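Local coordinates for protein prokaryotic transcription elongation factor GreA/GreB (Nitrosomonas europaea, PDB 2PN0) that probably binds RNA polymerase, as a small Rnk-type relative of the GreA and GreB transcript elongation factors, at residues 13-18 with 78-83; 21-26 with 32-37; 109-112 with 118-121. One frame throughout, in Å; residues are numbered along the deposited sequence. Where two conformers were deposited one is given.

How the contacts relate
From the N terminus, helix 13-25 enters both of the first two contacts. Its first turns pair with residues 78-83 in contact 1, closing a long loop that spans most of the Rnk N-terminal region and the start of the GreA/GreB C-terminal region. Nested inside that loop, contact 2 closes a much shorter one, folding helix 34-42 back on the end of the same helix. The two touch where Pro81 meets Leu22, and their centres lie about 12 Å apart. Contact 3 follows in series: it is the hairpin of strands 109-113 and 119-128, on the opposite side of the chain's centre from contact 1, their centres about 25 Å apart. Contacts 2 and 3 both reach the second subunit.

Contact 1. Residues 13-18 with 78-83; sequences SLDAER and LVYPKD
Tyr80 reaches from just beyond strand 77-79 to helix 13-25, where Asp15 and Arg18 receive it, about one helical turn apart. The contact joins the Rnk N-terminal region to the GreA/GreB C-terminal region through a tyrosine held at its edge and over its face. The hydrogen bond comes first: Tyr80 OH donates to Asp15 OD1 at 2.9 Å, with the carboxylate at the ring's edge and met on its anti side. A tyrosine suits this place because its buried ring ends in a hydroxyl that can find a carboxylate.

The cation-pi contact uses the face of the same ring. Arg18 CZ stands 4.0 Å from the Tyr80 ring centroid, only 6° off the normal. A bend at chi3 (43°) sets NE over the face, offset toward the rim by Tyr80 CZ; the guanidinium turns an edge to the ring, planes 80° apart.

Among the charges, Lys82 NZ forms a salt bridge with Asp83 OD2. Its closeness to Arg18 NH2 is doubtful, since it holds for one of two Arg18 conformers.

Around this site, Tyr80 also packs on Leu19 and Met59, while Pro81 meets Leu22 and strand 90-92, so helix 13-25 lies against the end of the parallel pair 77-79 and 90-92.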
loop_
_atom_site.group_PDB
_atom_site.type_symbol
_atom_site.label_atom_id
_atom_site.label_comp_id
_atom_site.label_asym_id
_atom_site.label_seq_id
_atom_site.Cartn_x
_atom_site.Cartn_y
_atom_site.Cartn_z
ATOM N N SER A 13 23.205 -0.687 -9.743
ATOM C CA SER A 13 23.126 -1.383 -11.025
ATOM C C SER A 13 22.293 -2.662 -10.900
ATOM O O SER A 13 21.468 -2.959 -11.771
ATOM C CB SER A 13 24.532 -1.714 -11.529
ATOM O OG SER A 13 24.517 -2.077 -12.900
ATOM N N LEU A 14 22.540 -3.406 -9.819
ATOM C CA LEU A 14 21.843 -4.641 -9.486
ATOM C C LEU A 14 20.353 -4.411 -9.380
ATOM O O LEU A 14 19.563 -5.127 -9.993
ATOM C CB LEU A 14 22.362 -5.182 -8.150
ATOM C CG LEU A 14 21.856 -6.502 -7.552
ATOM C CD1 LEU A 14 21.731 -7.614 -8.602
ATOM C CD2 LEU A 14 22.768 -6.953 -6.413
ATOM N N ASP A 15 19.951 -3.422 -8.594
ATOM C CA ASP A 15 18.524 -3.147 -8.465
ATOM C C ASP A 15 17.849 -2.638 -9.731
ATOM O O ASP A 15 16.721 -3.036 -10.009
ATOM C CB ASP A 15 18.206 -2.328 -7.211
ATOM C CG ASP A 15 18.645 -3.048 -5.939
ATOM O OD1 ASP A 15 18.354 -4.269 -5.787
ATOM O OD2 ASP A 15 19.310 -2.423 -5.099
ATOM N N ALA A 16 18.538 -1.797 -10.505
ATOM C CA ALA A 16 18.008 -1.335 -11.811
ATOM C C ALA A 16 17.711 -2.525 -12.702
ATOM O O ALA A 16 16.640 -2.614 -13.321
ATOM C CB ALA A 16 19.000 -0.394 -12.528
ATOM N N GLU A 17 18.671 -3.440 -12.748
ATOM C CA GLU A 17 18.565 -4.617 -13.598
ATOM C C GLU A 17 17.427 -5.530 -13.166
ATOM O O GLU A 17 16.637 -5.968 -14.011
ATOM C CB GLU A 17 19.869 -5.411 -13.564
ATOM C CG GLU A 17 19.838 -6.643 -14.439
ATOM C CD GLU A 17 21.218 -7.256 -14.628
ATOM O OE1 GLU A 17 22.238 -6.563 -14.374
ATOM O OE2 GLU A 17 21.285 -8.432 -15.035
ATOM N N ARG A 18 17.403 -5.880 -11.877
ATOM C CA ARG A 18 16.362 -6.758 -11.309
ATOM C C ARG A 18 14.976 -6.152 -11.505
ATOM O O ARG A 18 14.034 -6.840 -11.911
ATOM C CB ARG A 18 16.588 -6.998 -9.811
ATOM C CG ARG A 18 17.788 -7.867 -9.439
ATOM C CD ARG A 18 17.749 -8.292 -7.949
ATOM N NE ARG A 18 16.398 -8.696 -7.545
ATOM C CZ ARG A 18 15.916 -9.930 -7.635
ATOM N NH1 ARG A 18 16.680 -10.912 -8.098
ATOM N NH2 ARG A 18 14.666 -10.189 -7.258
ATOM N N LEU A 78 11.373 -2.542 2.353
ATOM C CA LEU A 78 10.977 -2.513 0.944
ATOM C C LEU A 78 11.588 -3.722 0.270
ATOM O O LEU A 78 12.811 -3.869 0.254
ATOM C CB LEU A 78 11.547 -1.242 0.302
ATOM C CG LEU A 78 11.279 -1.070 -1.181
ATOM C CD1 LEU A 78 9.740 -1.067 -1.511
ATOM C CD2 LEU A 78 12.020 0.173 -1.712
ATOM N N VAL A 79 10.754 -4.602 -0.263
ATOM C CA VAL A 79 11.280 -5.868 -0.791
ATOM C C VAL A 79 10.764 -6.189 -2.185
ATOM O O VAL A 79 9.753 -5.637 -2.652
ATOM C CB VAL A 79 10.902 -7.059 0.140
ATOM C CG1 VAL A 79 11.570 -6.896 1.514
ATOM C CG2 VAL A 79 9.372 -7.139 0.251
ATOM N N TYR A 80 11.464 -7.131 -2.850
ATOM C CA TYR A 80 10.923 -7.754 -4.052
ATOM C C TYR A 80 9.747 -8.668 -3.692
ATOM O O TYR A 80 9.639 -9.057 -2.534
ATOM C CB TYR A 80 12.024 -8.556 -4.745
ATOM C CG TYR A 80 13.073 -7.659 -5.370
ATOM C CD1 TYR A 80 12.834 -7.014 -6.592
ATOM C CD2 TYR A 80 14.295 -7.444 -4.742
ATOM C CE1 TYR A 80 13.808 -6.177 -7.174
ATOM C CE2 TYR A 80 15.257 -6.608 -5.305
ATOM C CZ TYR A 80 15.008 -5.992 -6.524
ATOM O OH TYR A 80 15.968 -5.182 -7.106
ATOM N N PRO A 81 8.848 -8.947 -4.658
ATOM C CA PRO A 81 7.683 -9.806 -4.365
ATOM C C PRO A 81 8.023 -11.114 -3.625
ATOM O O PRO A 81 7.288 -11.482 -2.703
ATOM C CB PRO A 81 7.071 -10.050 -5.740
ATOM C CG PRO A 81 7.341 -8.764 -6.460
ATOM C CD PRO A 81 8.776 -8.416 -6.035
ATOM N N LYS A 82 9.141 -11.767 -3.981
ATOM C CA LYS A 82 9.548 -13.034 -3.333
ATOM C C LYS A 82 9.632 -12.932 -1.797
ATOM O O LYS A 82 9.482 -13.942 -1.098
ATOM C CB LYS A 82 10.877 -13.538 -3.904
ATOM C CG LYS A 82 12.053 -12.622 -3.681
ATOM C CD LYS A 82 13.275 -13.096 -4.481
ATOM C CE LYS A 82 14.252 -11.957 -4.739
ATOM N NZ LYS A 82 14.816 -11.349 -3.510
ATOM N N ASP A 83 9.836 -11.717 -1.274
ATOM C CA ASP A 83 10.162 -11.570 0.141
ATOM C C ASP A 83 9.101 -10.968 1.044
ATOM O O ASP A 83 9.349 -10.756 2.246
ATOM C CB ASP A 83 11.481 -10.830 0.287
ATOM C CG ASP A 83 12.635 -11.632 -0.239
ATOM O OD1 ASP A 83 12.698 -12.854 0.081
ATOM O OD2 ASP A 83 13.486 -11.061 -0.949
#

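Contact 2. Residues 21-26 with 32-37; sequences ILLETL and PGRDDL
Arg34 clasps Leu23 and Leu26 across the helix-loop-helix hairpin of the Rnk N-terminal region, in which helix 34-42 folds back beside helix 13-25. It belongs to the first turn of the second helix, right after Gly33 at the N-cap position, where a positive phi (81°) favours glycine. Leu23 and Leu26 sit at the C-terminal end of the first helix, the latter being the first residue to leave helical geometry.

Arginine suits this place because it is long and has several N-H groups. With CG anti to the nitrogen of its own backbone (chi1 174°), Arg34 runs fully extended from CG to NE and spans the gap between the helices. NH2 of Arg34 then donates to Leu23 O at 2.7 Å, and NH1 of Arg34 to Leu26 O at 2.8 Å. Both donors stand above the planes of the carbonyls they meet, and the second bond is the more bent, with 132° at the hydrogen. Carbonyls at a helix's C-terminal end carry partial negative charge, so a cation there is probably favourable. NH1 also donates to Asn29 O in the connecting loop, and NE forms a salt bridge with Glu38, one turn further along its own helix, which should help fix the guanidinium's rotation.

The leucines provide the apolar side of the joint. Leu23 also packs on Phe31 and Leu41, between the two helices. Leu26 meets Ser87 of the second subunit, which places the hairpin's end at the dimer interface. Over the centre of one guanidinium face, 4.2 Å above its plane, lies the methyl CD2 of Leu23.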
loop_
_atom_site.group_PDB
_atom_site.type_symbol
_atom_site.label_atom_id
_atom_site.label_comp_id
_atom_site.label_asym_id
_atom_site.label_seq_id
_atom_site.Cartn_x
_atom_site.Cartn_y
_atom_site.Cartn_z
ATOM N N ILE A 21 13.851 -6.454 -15.138
ATOM C CA ILE A 21 13.441 -7.825 -15.483
ATOM C C ILE A 21 12.096 -8.122 -14.825
ATOM O O ILE A 21 11.210 -8.741 -15.428
ATOM C CB ILE A 21 14.489 -8.862 -15.040
ATOM C CG1 ILE A 21 15.794 -8.692 -15.849
ATOM C CG2 ILE A 21 13.921 -10.326 -15.153
ATOM C CD1 ILE A 21 16.973 -9.428 -15.262
ATOM N N LEU A 22 11.932 -7.663 -13.594
ATOM C CA LEU A 22 10.641 -7.847 -12.922
ATOM C C LEU A 22 9.507 -7.237 -13.738
ATOM O O LEU A 22 8.445 -7.852 -13.923
ATOM C CB LEU A 22 10.676 -7.254 -11.500
ATOM C CG LEU A 22 9.385 -7.391 -10.699
ATOM C CD1 LEU A 22 8.915 -8.853 -10.492
ATOM C CD2 LEU A 22 9.481 -6.613 -9.369
ATOM N N LEU A 23 9.699 -6.004 -14.205
ATOM C CA LEU A 23 8.627 -5.279 -14.857
ATOM C C LEU A 23 8.337 -5.889 -16.244
ATOM O O LEU A 23 7.191 -5.864 -16.702
ATOM C CB LEU A 23 9.026 -3.811 -14.985
ATOM C CG LEU A 23 9.041 -3.071 -13.648
ATOM C CD1 LEU A 23 9.685 -1.692 -13.883
ATOM C CD2 LEU A 23 7.623 -2.930 -13.114
ATOM N N GLU A 24 9.386 -6.399 -16.899
ATOM C CA GLU A 24 9.278 -7.104 -18.175
ATOM C C GLU A 24 8.510 -8.411 -17.987
ATOM O O GLU A 24 7.708 -8.809 -18.831
ATOM C CB GLU A 24 10.676 -7.413 -18.719
ATOM C CG GLU A 24 11.374 -6.199 -19.321
ATOM C CD GLU A 24 12.799 -6.462 -19.780
ATOM O OE1 GLU A 24 13.242 -7.639 -19.776
ATOM O OE2 GLU A 24 13.479 -5.473 -20.156
ATOM N N THR A 25 8.784 -9.095 -16.875
ATOM C CA THR A 25 8.142 -10.386 -16.630
ATOM C C THR A 25 6.641 -10.200 -16.402
ATOM O O THR A 25 5.822 -10.999 -16.899
ATOM C CB THR A 25 8.796 -11.133 -15.451
ATOM O OG1 THR A 25 10.188 -11.358 -15.747
ATOM C CG2 THR A 25 8.109 -12.483 -15.222
ATOM N N LEU A 26 6.299 -9.143 -15.659
ATOM C CA LEU A 26 4.910 -8.757 -15.398
ATOM C C LEU A 26 4.361 -7.805 -16.455
ATOM O O LEU A 26 3.571 -6.920 -16.139
ATOM C CB LEU A 26 4.806 -8.062 -14.037
ATOM C CG LEU A 26 5.125 -8.988 -12.849
ATOM C CD1 LEU A 26 5.071 -8.269 -11.536
ATOM C CD2 LEU A 26 4.199 -10.236 -12.865
ATOM N N PRO A 32 -1.152 -0.192 -9.814
ATOM C CA PRO A 32 -1.261 1.268 -9.676
ATOM C C PRO A 32 0.104 1.937 -9.593
ATOM O O PRO A 32 0.989 1.457 -8.879
ATOM C CB PRO A 32 -2.025 1.445 -8.359
ATOM C CG PRO A 32 -1.870 0.092 -7.610
ATOM C CD PRO A 32 -1.817 -0.929 -8.714
ATOM N N GLY A 33 0.287 3.019 -10.341
ATOM C CA GLY A 33 1.561 3.751 -10.294
ATOM C C GLY A 33 2.662 3.125 -11.146
ATOM O O GLY A 33 3.810 3.620 -11.146
ATOM N N ARG A 34 2.347 2.075 -11.911
ATOM C CA ARG A 34 3.387 1.428 -12.731
ATOM C C ARG A 34 4.050 2.397 -13.678
ATOM O O ARG A 34 5.296 2.435 -13.778
ATOM C CB ARG A 34 2.795 0.277 -13.542
ATOM C CG ARG A 34 3.780 -0.349 -14.528
ATOM C CD ARG A 34 3.165 -1.521 -15.256
ATOM N NE ARG A 34 4.199 -2.088 -16.104
ATOM C CZ ARG A 34 4.615 -3.356 -16.104
ATOM N NH1 ARG A 34 4.025 -4.276 -15.343
ATOM N NH2 ARG A 34 5.606 -3.703 -16.925
ATOM N N ASP A 35 3.222 3.183 -14.387
ATOM C CA ASP A 35 3.746 4.138 -15.381
ATOM C C ASP A 35 4.742 5.074 -14.699
ATOM O O ASP A 35 5.785 5.420 -15.269
ATOM C CB ASP A 35 2.626 4.965 -16.027
ATOM C CG ASP A 35 1.708 4.134 -16.911
ATOM O OD1 ASP A 35 2.054 2.990 -17.233
ATOM O OD2 ASP A 35 0.652 4.647 -17.319
ATOM N N ASP A 36 4.427 5.452 -13.466
ATOM C CA ASP A 36 5.217 6.444 -12.722
ATOM C C ASP A 36 6.521 5.841 -12.198
ATOM O O ASP A 36 7.570 6.491 -12.244
ATOM C CB ASP A 36 4.371 6.981 -11.555
ATOM C CG ASP A 36 3.014 7.496 -12.030
ATOM O OD1 ASP A 36 2.963 8.563 -12.687
ATOM O OD2 ASP A 36 1.995 6.855 -11.695
ATOM N N LEU A 37 6.450 4.599 -11.734
ATOM C CA LEU A 37 7.637 3.878 -11.293
ATOM C C LEU A 37 8.547 3.620 -12.501
ATOM O O LEU A 37 9.753 3.838 -12.419
ATOM C CB LEU A 37 7.239 2.557 -10.652
ATOM C CG LEU A 37 8.426 1.672 -10.207
ATOM C CD1 LEU A 37 9.287 2.338 -9.104
ATOM C CD2 LEU A 37 7.931 0.300 -9.775
#

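Contact 3. Residues 109-112 with 118-121; sequences EIEW and GVLR
Arg121 reaches across to two glutamates of the facing strand. With CG anti to the main-chain nitrogen (chi1 -174°), it is extended as far as NE, which places its guanidinium between the carboxylates of Glu111 and Glu109. Glu111 CG takes the position between N and C (chi1 67°), and the rest of its chain is extended, bringing OE1 to 3.0 Å from Arg121 NH1, met from above the carboxylate plane. Glu109 OE1 lies 3.3 Å from Arg121 NH2, a longer salt bridge, Glu109 OE1 being met on the anti side, while Glu109 CB lies over one guanidinium face, toward its rim. The other oxygen of Glu109, OE2, has a salt bridge with Arg123. Both carboxylates stand nearly perpendicular to the guanidinium.

The other side of the sheet is apolar. Trp112 and Leu120 lie side by side, pointing the same way, with Leu120 CD2 3.8 Å from Trp112 CE2. Across the dimer interface, Trp112 packs on Pro96 and Leu120 on Pro32, both of the second subunit.

Between the faces, Trp112 and Leu120 form a hydrogen-bonded antiparallel pair, Leu120 N donating to Trp112 O at 2.8 Å and Trp112 N to Leu120 O at 3.0 Å. Glu111 and Arg121 are the adjacent non-hydrogen-bonded pair. The hairpin is thus two-faced: an indole and a leucine suit the side that packs on Phe74 and Val97 and partly on the second subunit, whereas the glutamates and arginines probably largely offset one another's charge in a network joining the strands.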
loop_
_atom_site.group_PDB
_atom_site.type_symbol
_atom_site.label_atom_id
_atom_site.label_comp_id
_atom_site.label_asym_id
_atom_site.label_seq_id
_atom_site.Cartn_x
_atom_site.Cartn_y
_atom_site.Cartn_z
ATOM N N GLU A 109 8.771 13.143 4.082
ATOM C CA GLU A 109 7.442 12.827 4.629
ATOM C C GLU A 109 6.499 12.300 3.538
ATOM O O GLU A 109 6.517 12.769 2.388
ATOM C CB GLU A 109 6.866 14.072 5.349
ATOM C CG GLU A 109 7.668 14.364 6.644
ATOM C CD GLU A 109 7.303 15.676 7.371
ATOM O OE1 GLU A 109 6.567 16.528 6.825
ATOM O OE2 GLU A 109 7.762 15.798 8.532
ATOM N N ILE A 110 5.685 11.308 3.888
ATOM C CA ILE A 110 4.672 10.843 2.939
ATOM C C ILE A 110 3.449 10.571 3.766
ATOM O O ILE A 110 3.508 10.591 5.006
ATOM C CB ILE A 110 5.091 9.564 2.139
ATOM C CG1 ILE A 110 5.543 8.447 3.067
ATOM C CG2 ILE A 110 6.156 9.917 1.074
ATOM C CD1 ILE A 110 5.843 7.115 2.222
ATOM N N GLU A 111 2.345 10.316 3.093
ATOM C CA GLU A 111 1.114 10.057 3.807
ATOM C C GLU A 111 0.257 9.047 3.037
ATOM O O GLU A 111 0.375 8.902 1.800
ATOM C CB GLU A 111 0.353 11.381 4.081
ATOM C CG GLU A 111 -0.174 12.042 2.847
ATOM C CD GLU A 111 -0.733 13.438 3.122
ATOM O OE1 GLU A 111 -0.294 14.145 4.084
ATOM O OE2 GLU A 111 -1.593 13.806 2.329
ATOM N N TRP A 112 -0.599 8.346 3.762
ATOM C CA TRP A 112 -1.497 7.419 3.102
ATOM C C TRP A 112 -2.770 7.328 3.908
ATOM O O TRP A 112 -2.848 7.883 5.028
ATOM C CB TRP A 112 -0.830 6.075 2.822
ATOM C CG TRP A 112 -0.370 5.270 4.016
ATOM C CD1 TRP A 112 -1.164 4.492 4.856
ATOM C CD2 TRP A 112 0.978 5.133 4.493
ATOM N NE1 TRP A 112 -0.355 3.886 5.822
ATOM C CE2 TRP A 112 0.948 4.247 5.602
ATOM C CE3 TRP A 112 2.219 5.646 4.068
ATOM C CZ2 TRP A 112 2.126 3.870 6.326
ATOM C CZ3 TRP A 112 3.420 5.249 4.792
ATOM C CH2 TRP A 112 3.342 4.366 5.879
ATOM N N GLY A 118 -9.336 10.184 6.854
ATOM C CA GLY A 118 -8.170 10.969 7.296
ATOM C C GLY A 118 -6.895 10.460 6.636
ATOM O O GLY A 118 -6.935 9.513 5.796
ATOM N N VAL A 119 -5.778 11.077 6.994
ATOM C CA VAL A 119 -4.507 10.628 6.477
ATOM C C VAL A 119 -3.559 10.333 7.612
ATOM O O VAL A 119 -3.602 11.000 8.677
ATOM C CB VAL A 119 -3.836 11.617 5.505
ATOM C CG1 VAL A 119 -4.676 11.769 4.246
ATOM C CG2 VAL A 119 -3.636 12.962 6.169
ATOM N N LEU A 120 -2.748 9.312 7.395
ATOM C CA LEU A 120 -1.639 9.017 8.270
ATOM C C LEU A 120 -0.449 9.695 7.625
ATOM O O LEU A 120 -0.011 9.306 6.534
ATOM C CB LEU A 120 -1.395 7.514 8.328
ATOM C CG LEU A 120 -0.185 7.143 9.184
ATOM C CD1 LEU A 120 -0.454 7.540 10.661
ATOM C CD2 LEU A 120 0.078 5.687 9.061
ATOM N N ARG A 121 0.087 10.712 8.289
ATOM C CA ARG A 121 1.276 11.386 7.768
ATOM C C ARG A 121 2.535 11.003 8.600
ATOM O O ARG A 121 2.542 11.145 9.837
ATOM C CB ARG A 121 1.104 12.914 7.778
ATOM C CG ARG A 121 2.297 13.641 7.098
ATOM C CD ARG A 121 1.948 15.120 6.869
ATOM N NE ARG A 121 3.024 15.849 6.200
ATOM C CZ ARG A 121 3.296 15.797 4.891
ATOM N NH1 ARG A 121 2.580 15.034 4.061
ATOM N NH2 ARG A 121 4.342 16.490 4.418
#